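Side-chain contacts in ebony (Drosophila melanogaster, PDB 6DYM), which is the C-terminal condensation domain of a nonribosomal peptide synthetase and probably forms the amide bond joining beta-alanine to amines such as dopamine and histamine: residues L148-A151 against R152-F156; V7-R10 against L11-Q15; Q170-V174 against Y175-T179. One frame throughout, in Å; residues are numbered along the deposited sequence.

The three contacts show how a helix or strand end is finished by side chains close in sequence. The mixed sheet has the strand order of an N-acetyltransferase-like (GNAT) fold; contacts 1 and 3 close helices 133-153 and 166-174, each with a Schellman motif, while contact 2 leads from edge strand 4-8 into helix 14-25. All three are partly buried: alanine and an aromatic residue face inward in contacts 1 and 3, Leu9 and His13 in contact 2. Charged pairs mark the outer sides of contacts 1 and 2, whereas contact 3 adds waters between helix end and strand. Contacts 1 and 3 touch through Leu148 CD1 and Tyr175 CD1, 4.2 Å apart; contact 2 stands apart.

Contact 1 (L148-A151 against R152-F156); sequences LRVA and REKQF
Arg152 lays one face of its guanidinium over the backbone of Arg149, with Arg152 NH1 3.6 Å from Arg149 CA. The two guanidinium planes stand nearly perpendicular, 88° apart, so the like-charged groups do not stack. A first torsion of -27°, well off a staggered position, carries Arg152 CG to 3.1 Å from Leu148 O, beside the backbone bond that the same oxygen accepts from Arg152 N. On the neighbouring side of the helix, the bend of the Arg149 chain at chi3 (61°) leads its guanidinium edge toward Glu153, one turn on from Arg149. The resulting salt bridge is modelled with Arg149 NH1 only 2.3 Å from Glu153 OE1, a length that is doubtful in detail; Arg149 NE has a second carboxylate partner in Glu146. Here helix 133-153, the crossover helix of a beta-alpha-beta unit, ends in a Schellman motif. Gln155 takes positive phi, and Phe156 N reaches back to Ala151 O at 2.8 Å while Gln155 N bonds to Arg152 O. Phe156 then turns inward with Ala151 toward Leu120 of strand 119-127. The Val150 and Lys154 side chains lie side by side, pointing the same way, CG1 of Val150 3.9 Å from CG of Lys154, and Lys154 NZ continues to a salt bridge with Asp59.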
loop_
_atom_site.group_PDB
_atom_site.type_symbol
_atom_site.label_atom_id
_atom_site.label_comp_id
_atom_site.label_asym_id
_atom_site.label_seq_id
_atom_site.Cartn_x
_atom_site.Cartn_y
_atom_site.Cartn_z
ATOM N N LEU A 148 -6.231 8.577 7.936
ATOM C CA LEU A 148 -7.214 8.560 9.015
ATOM C C LEU A 148 -8.303 9.601 8.779
ATOM O O LEU A 148 -9.493 9.311 8.944
ATOM C CB LEU A 148 -6.517 8.798 10.360
ATOM C CG LEU A 148 -5.616 7.665 10.875
ATOM C CD1 LEU A 148 -4.647 8.122 11.969
ATOM C CD2 LEU A 148 -6.444 6.475 11.350
ATOM N N ARG A 149 -7.913 10.811 8.369
ATOM C CA ARG A 149 -8.884 11.878 8.141
ATOM C C ARG A 149 -9.846 11.527 7.014
ATOM O O ARG A 149 -11.052 11.789 7.111
ATOM C CB ARG A 149 -8.156 13.186 7.825
ATOM C CG ARG A 149 -8.969 14.436 8.096
ATOM C CD ARG A 149 -8.402 15.636 7.351
ATOM N NE ARG A 149 -8.411 15.427 5.906
ATOM C CZ ARG A 149 -9.479 15.602 5.137
ATOM N NH1 ARG A 149 -10.626 15.993 5.677
ATOM N NH2 ARG A 149 -9.401 15.386 3.829
ATOM N N VAL A 150 -9.329 10.961 5.922
ATOM C CA VAL A 150 -10.194 10.565 4.815
ATOM C C VAL A 150 -11.187 9.508 5.279
ATOM O O VAL A 150 -12.379 9.567 4.954
ATOM C CB VAL A 150 -9.343 10.079 3.627
ATOM C CG1 VAL A 150 -10.219 9.425 2.550
ATOM C CG2 VAL A 150 -8.534 11.237 3.051
ATOM N N ALA A 151 -10.720 8.551 6.085
ATOM C CA ALA A 151 -11.586 7.482 6.570
ATOM C C ALA A 151 -12.789 8.033 7.335
ATOM O O ALA A 151 -13.934 7.648 7.064
ATOM C CB ALA A 151 -10.776 6.522 7.443
ATOM N N ARG A 152 -12.550 8.930 8.303
ATOM C CA ARG A 152 -13.660 9.498 9.070
ATOM C C ARG A 152 -14.560 10.351 8.188
ATOM O O ARG A 152 -15.790 10.236 8.236
ATOM C CB ARG A 152 -13.156 10.350 10.242
ATOM C CG ARG A 152 -11.806 9.999 10.816
ATOM C CD ARG A 152 -11.595 10.681 12.167
ATOM N NE ARG A 152 -11.485 12.137 12.040
ATOM C CZ ARG A 152 -10.344 12.794 11.835
ATOM N NH1 ARG A 152 -9.201 12.128 11.735
ATOM N NH2 ARG A 152 -10.343 14.118 11.731
ATOM N N GLU A 153 -13.959 11.233 7.388
ATOM C CA GLU A 153 -14.743 12.184 6.609
ATOM C C GLU A 153 -15.588 11.475 5.556
ATOM O O GLU A 153 -16.689 11.927 5.221
ATOM C CB GLU A 153 -13.802 13.221 5.988
ATOM C CG GLU A 153 -14.244 13.807 4.664
ATOM C CD GLU A 153 -13.119 14.558 3.966
ATOM O OE1 GLU A 153 -12.610 15.537 4.554
ATOM O OE2 GLU A 153 -12.742 14.171 2.837
ATOM N N LYS A 154 -15.099 10.354 5.034
ATOM C CA LYS A 154 -15.854 9.538 4.096
ATOM C C LYS A 154 -16.712 8.484 4.788
ATOM O O LYS A 154 -17.342 7.671 4.104
ATOM C CB LYS A 154 -14.907 8.867 3.096
ATOM C CG LYS A 154 -14.103 9.849 2.253
ATOM C CD LYS A 154 -14.870 10.247 1.007
ATOM C CE LYS A 154 -14.072 11.218 0.146
ATOM N NZ LYS A 154 -14.800 11.542 -1.112
ATOM N N GLN A 155 -16.734 8.469 6.125
ATOM C CA GLN A 155 -17.649 7.632 6.910
ATOM C C GLN A 155 -17.320 6.143 6.796
ATOM O O GLN A 155 -18.216 5.300 6.803
ATOM C CB GLN A 155 -19.113 7.883 6.526
ATOM C CG GLN A 155 -19.564 9.333 6.655
ATOM C CD GLN A 155 -21.065 9.492 6.469
ATOM O OE1 GLN A 155 -21.822 8.527 6.583
ATOM N NE2 GLN A 155 -21.503 10.715 6.187
ATOM N N PHE A 156 -16.036 5.811 6.706
ATOM C CA PHE A 156 -15.646 4.413 6.778
ATOM C C PHE A 156 -15.567 3.969 8.236
ATOM O O PHE A 156 -15.452 4.784 9.155
ATOM C CB PHE A 156 -14.308 4.182 6.075
ATOM C CG PHE A 156 -14.418 4.104 4.577
ATOM C CD1 PHE A 156 -14.528 5.257 3.815
ATOM C CD2 PHE A 156 -14.421 2.876 3.933
ATOM C CE1 PHE A 156 -14.632 5.190 2.434
ATOM C CE2 PHE A 156 -14.526 2.802 2.550
ATOM C CZ PHE A 156 -14.631 3.963 1.801
#

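Contact 2 (V7-R10 against L11-Q15); sequences VPLR and LEHRQ
His13 ND1 accepts the backbone N-H of Arg10 at 3.0 Å, with the donor tilted 32° out of the imidazole plane. A second bond ties the same two residues in the other direction: His13 N donates to Arg10 O at 3.1 Å. This backbone bond closes the short 3-10 turn of residues 11-13, and the side-chain bond holds the imidazole against the main chain, with Pro8 O at the ring edge. The Arg10 side chain runs over the imidazole. Its guanidinium receives His13 CE1 over one face, 3.5 Å above the plane and displaced toward the rim, the two planes being 41° apart. From the edge, Arg10 NH1 forms a salt bridge with Glu12 OE2 at 3.2 Å, meeting the oxygen from above the carboxylate plane. Glu12 gets there because its CG lies between the backbone N and the carbonyl carbon (chi1 78°) and its chain bends again at chi2. The other ring nitrogen, His13 NE2, is hydrogen-bonded to Tyr65 OH of strand 62-66. That strand pairs with edge strand 4-8, while Leu9 packs on Trp52 and Leu55 of helix 41-58 before the 3-10 turn leads the chain into helix 14-25.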
loop_
_atom_site.group_PDB
_atom_site.type_symbol
_atom_site.label_atom_id
_atom_site.label_comp_id
_atom_site.label_asym_id
_atom_site.label_seq_id
_atom_site.Cartn_x
_atom_site.Cartn_y
_atom_site.Cartn_z
ATOM N N VAL A 7 -3.592 16.631 -1.364
ATOM C CA VAL A 7 -4.447 17.055 -2.470
ATOM C C VAL A 7 -5.106 15.823 -3.082
ATOM O O VAL A 7 -4.409 14.840 -3.373
ATOM C CB VAL A 7 -3.635 17.836 -3.515
ATOM C CG1 VAL A 7 -4.423 17.996 -4.802
ATOM C CG2 VAL A 7 -3.221 19.193 -2.955
ATOM N N PRO A 8 -6.426 15.820 -3.290
ATOM C CA PRO A 8 -7.065 14.657 -3.921
ATOM C C PRO A 8 -6.432 14.336 -5.266
ATOM O O PRO A 8 -5.978 15.218 -5.998
ATOM C CB PRO A 8 -8.527 15.093 -4.081
ATOM C CG PRO A 8 -8.730 16.122 -3.029
ATOM C CD PRO A 8 -7.411 16.842 -2.889
ATOM N N LEU A 9 -6.398 13.042 -5.570
ATOM C CA LEU A 9 -5.802 12.555 -6.804
ATOM C C LEU A 9 -6.537 13.115 -8.017
ATOM O O LEU A 9 -7.771 13.101 -8.071
ATOM C CB LEU A 9 -5.846 11.027 -6.816
ATOM C CG LEU A 9 -4.757 10.276 -7.573
ATOM C CD1 LEU A 9 -3.395 10.546 -6.966
ATOM C CD2 LEU A 9 -5.066 8.791 -7.567
ATOM N N ARG A 10 -5.772 13.607 -8.991
ATOM C CA ARG A 10 -6.303 14.098 -10.254
ATOM C C ARG A 10 -5.787 13.239 -11.399
ATOM O O ARG A 10 -4.785 12.529 -11.268
ATOM C CB ARG A 10 -5.910 15.559 -10.505
ATOM C CG ARG A 10 -6.534 16.559 -9.561
ATOM C CD ARG A 10 -6.119 17.973 -9.936
ATOM N NE ARG A 10 -5.738 18.760 -8.766
ATOM C CZ ARG A 10 -4.529 19.280 -8.570
ATOM N NH1 ARG A 10 -3.570 19.103 -9.471
ATOM N NH2 ARG A 10 -4.278 19.984 -7.474
ATOM N N LEU A 11 -6.473 13.328 -12.543
ATOM C CA LEU A 11 -6.095 12.511 -13.694
ATOM C C LEU A 11 -4.674 12.817 -14.155
ATOM O O LEU A 11 -3.932 11.910 -14.550
ATOM C CB LEU A 11 -7.088 12.731 -14.837
ATOM C CG LEU A 11 -8.399 11.943 -14.777
ATOM C CD1 LEU A 11 -9.174 12.101 -16.079
ATOM C CD2 LEU A 11 -8.155 10.472 -14.480
ATOM N N GLU A 12 -4.268 14.083 -14.093
ATOM C CA GLU A 12 -2.962 14.498 -14.592
ATOM C C GLU A 12 -1.812 14.151 -13.653
ATOM O O GLU A 12 -0.657 14.446 -13.985
ATOM C CB GLU A 12 -2.973 16.003 -14.871
ATOM C CG GLU A 12 -2.848 16.875 -13.633
ATOM C CD GLU A 12 -4.173 17.502 -13.239
ATOM O OE1 GLU A 12 -5.230 16.956 -13.636
ATOM O OE2 GLU A 12 -4.160 18.537 -12.538
ATOM N N HIS A 13 -2.091 13.534 -12.503
ATOM C CA HIS A 13 -1.055 13.119 -11.563
ATOM C C HIS A 13 -0.427 11.780 -11.924
ATOM O O HIS A 13 0.431 11.299 -11.174
ATOM C CB HIS A 13 -1.635 13.021 -10.149
ATOM C CG HIS A 13 -1.908 14.344 -9.503
ATOM N ND1 HIS A 13 -2.981 14.549 -8.661
ATOM C CD2 HIS A 13 -1.248 15.524 -9.567
ATOM C CE1 HIS A 13 -2.968 15.799 -8.232
ATOM N NE2 HIS A 13 -1.929 16.413 -8.770
ATOM N N ARG A 14 -0.824 11.181 -13.051
ATOM C CA ARG A 14 -0.519 9.774 -13.312
ATOM C C ARG A 14 0.983 9.519 -13.369
ATOM O O ARG A 14 1.492 8.601 -12.714
ATOM C CB ARG A 14 -1.191 9.328 -14.613
ATOM C CG ARG A 14 -1.209 7.822 -14.831
ATOM C CD ARG A 14 -1.722 7.486 -16.225
ATOM N NE ARG A 14 -1.032 8.289 -17.231
ATOM C CZ ARG A 14 0.130 7.958 -17.786
ATOM N NH1 ARG A 14 0.733 6.823 -17.449
ATOM N NH2 ARG A 14 0.689 8.760 -18.683
ATOM N N GLN A 15 1.711 10.310 -14.160
ATOM C CA GLN A 15 3.137 10.044 -14.324
ATOM C C GLN A 15 3.904 10.318 -13.037
ATOM O O GLN A 15 4.821 9.568 -12.685
ATOM C CB GLN A 15 3.713 10.871 -15.470
ATOM C CG GLN A 15 5.095 10.409 -15.887
ATOM C CD GLN A 15 5.110 8.948 -16.298
ATOM O OE1 GLN A 15 4.301 8.517 -17.120
ATOM N NE2 GLN A 15 6.021 8.174 -15.717
#

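Contact 3 (Q170-V174 against Y175-T179); sequences QLADV and YHYKT
A Schellman motif ends helix 166-174 and turns the chain into edge strand 178-184, with His176 at positive phi as the C-prime residue. Tyr177 N donates to Ala172 O at 2.9 Å, and inside that loop His176 N bonds to Asp173 O at 3.0 Å. Tyr175 N keeps the helical pattern with Leu171 O at 3.0 Å and adds a weak bond to Ala172 O. Each tyrosine ring presents an edge to a carbonyl: Tyr175 CD2 lies 3.2 Å from Leu171 O in the plane of its ring, and Tyr177 CD1 meets Ala172 O near the ring plane. With Tyr177 CG anti to its own carbonyl carbon (chi1 -81°), the ring swings back to bring CD1 there. The backbone turn itself sets Tyr177 CB 4.0 Å from Ala172 CB on the buried side. His176, by contrast, sets a ring face over Val174 O, which sits above the ring centre. Both hydroxyls reach helix 133-153, Tyr175 OH bonding His141 and Tyr177 OH bonding Glu144.

Beyond the turn, two waters span from helix to strand. One links Asp173 O with Tyr177 O; the other lies among Asp173 OD1, Tyr177 O and Thr179 OG1, the last at 2.6 Å. Asp173 OD1 is also held by His209 NE2 of strand 205-212. Asp173 and Thr179 are thus joined through solvent, their OD1 and OG1 atoms being 4.1 Å apart, and the polar side of the turn is joined by bound water as well as by the direct His209 bond, where the inner side relies on alanine-tyrosine packing.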
loop_
_atom_site.group_PDB
_atom_site.type_symbol
_atom_site.label_atom_id
_atom_site.label_comp_id
_atom_site.label_asym_id
_atom_site.label_seq_id
_atom_site.Cartn_x
_atom_site.Cartn_y
_atom_site.Cartn_z
ATOM N N GLN A 170 6.079 -0.914 11.973
ATOM C CA GLN A 170 6.269 -0.216 13.240
ATOM C C GLN A 170 5.441 1.062 13.295
ATOM O O GLN A 170 4.879 1.400 14.344
ATOM C CB GLN A 170 7.752 0.087 13.439
ATOM C CG GLN A 170 8.083 0.789 14.754
ATOM C CD GLN A 170 9.553 0.666 15.109
ATOM O OE1 GLN A 170 10.390 0.438 14.236
ATOM N NE2 GLN A 170 9.873 0.808 16.393
ATOM N N LEU A 171 5.359 1.791 12.182
ATOM C CA LEU A 171 4.497 2.968 12.142
ATOM C C LEU A 171 3.053 2.603 12.460
ATOM O O LEU A 171 2.383 3.298 13.231
ATOM C CB LEU A 171 4.586 3.637 10.773
ATOM C CG LEU A 171 5.814 4.515 10.540
ATOM C CD1 LEU A 171 5.874 4.955 9.087
ATOM C CD2 LEU A 171 5.800 5.720 11.476
ATOM N N ALA A 172 2.555 1.512 11.872
ATOM C CA ALA A 172 1.194 1.074 12.160
ATOM C C ALA A 172 1.012 0.767 13.640
ATOM O O ALA A 172 -0.028 1.089 14.226
ATOM C CB ALA A 172 0.851 -0.150 11.312
ATOM N N ASP A 173 2.011 0.141 14.264
ATOM C CA ASP A 173 1.920 -0.156 15.691
ATOM C C ASP A 173 1.802 1.116 16.525
ATOM O O ASP A 173 0.944 1.203 17.410
ATOM C CB ASP A 173 3.134 -0.968 16.136
ATOM C CG ASP A 173 3.287 -2.264 15.356
ATOM O OD1 ASP A 173 2.265 -2.946 15.119
ATOM O OD2 ASP A 173 4.433 -2.599 14.976
ATOM N N VAL A 174 2.650 2.117 16.263
ATOM C CA VAL A 174 2.605 3.312 17.105
ATOM C C VAL A 174 1.394 4.182 16.791
ATOM O O VAL A 174 1.036 5.048 17.602
ATOM C CB VAL A 174 3.914 4.122 17.012
ATOM C CG1 VAL A 174 5.086 3.264 17.453
ATOM C CG2 VAL A 174 4.146 4.672 15.611
ATOM N N TYR A 175 0.737 3.968 15.653
ATOM C CA TYR A 175 -0.534 4.618 15.365
ATOM C C TYR A 175 -1.718 3.801 15.868
ATOM O O TYR A 175 -2.862 4.103 15.511
ATOM C CB TYR A 175 -0.667 4.888 13.862
ATOM C CG TYR A 175 -0.035 6.198 13.451
ATOM C CD1 TYR A 175 -0.756 7.388 13.497
ATOM C CD2 TYR A 175 1.296 6.253 13.059
ATOM C CE1 TYR A 175 -0.176 8.591 13.134
ATOM C CE2 TYR A 175 1.887 7.453 12.697
ATOM C CZ TYR A 175 1.147 8.619 12.737
ATOM O OH TYR A 175 1.734 9.817 12.380
ATOM N N HIS A 176 -1.455 2.774 16.683
ATOM C CA HIS A 176 -2.475 1.973 17.364
ATOM C C HIS A 176 -3.328 1.150 16.400
ATOM O O HIS A 176 -4.515 0.918 16.647
ATOM C CB HIS A 176 -3.358 2.852 18.254
ATOM C CG HIS A 176 -2.570 3.695 19.201
ATOM N ND1 HIS A 176 -2.523 5.071 19.115
ATOM C CD2 HIS A 176 -1.758 3.354 20.228
ATOM C CE1 HIS A 176 -1.735 5.542 20.065
ATOM N NE2 HIS A 176 -1.255 4.521 20.753
ATOM N N TYR A 177 -2.737 0.691 15.304
ATOM C CA TYR A 177 -3.387 -0.331 14.497
ATOM C C TYR A 177 -3.377 -1.652 15.250
ATOM O O TYR A 177 -2.389 -2.005 15.904
ATOM C CB TYR A 177 -2.675 -0.499 13.160
ATOM C CG TYR A 177 -3.055 0.521 12.119
ATOM C CD1 TYR A 177 -2.547 1.818 12.165
ATOM C CD2 TYR A 177 -3.916 0.191 11.082
ATOM C CE1 TYR A 177 -2.891 2.757 11.202
ATOM C CE2 TYR A 177 -4.268 1.123 10.114
ATOM C CZ TYR A 177 -3.755 2.402 10.182
ATOM O OH TYR A 177 -4.100 3.328 9.223
ATOM N N LYS A 178 -4.483 -2.379 15.161
ATOM C CA LYS A 178 -4.564 -3.711 15.741
ATOM C C LYS A 178 -3.932 -4.724 14.793
ATOM O O LYS A 178 -4.178 -4.692 13.583
ATOM C CB LYS A 178 -6.024 -4.069 16.024
ATOM C CG LYS A 178 -6.219 -5.129 17.086
ATOM C CD LYS A 178 -7.524 -5.876 16.872
ATOM C CE LYS A 178 -8.198 -6.213 18.195
ATOM N NZ LYS A 178 -8.932 -5.044 18.761
ATOM N N THR A 179 -3.107 -5.614 15.339
ATOM C CA THR A 179 -2.516 -6.689 14.551
ATOM C C THR A 179 -3.507 -7.845 14.459
ATOM O O THR A 179 -3.901 -8.408 15.486
ATOM C CB THR A 179 -1.212 -7.167 15.185
ATOM O OG1 THR A 179 -0.200 -6.163 15.041
ATOM C CG2 THR A 179 -0.738 -8.452 14.519
HETATM O O HOH W 1 -0.395 -3.786 16.160
HETATM O O HOH W 2 -0.710 -0.979 17.925
#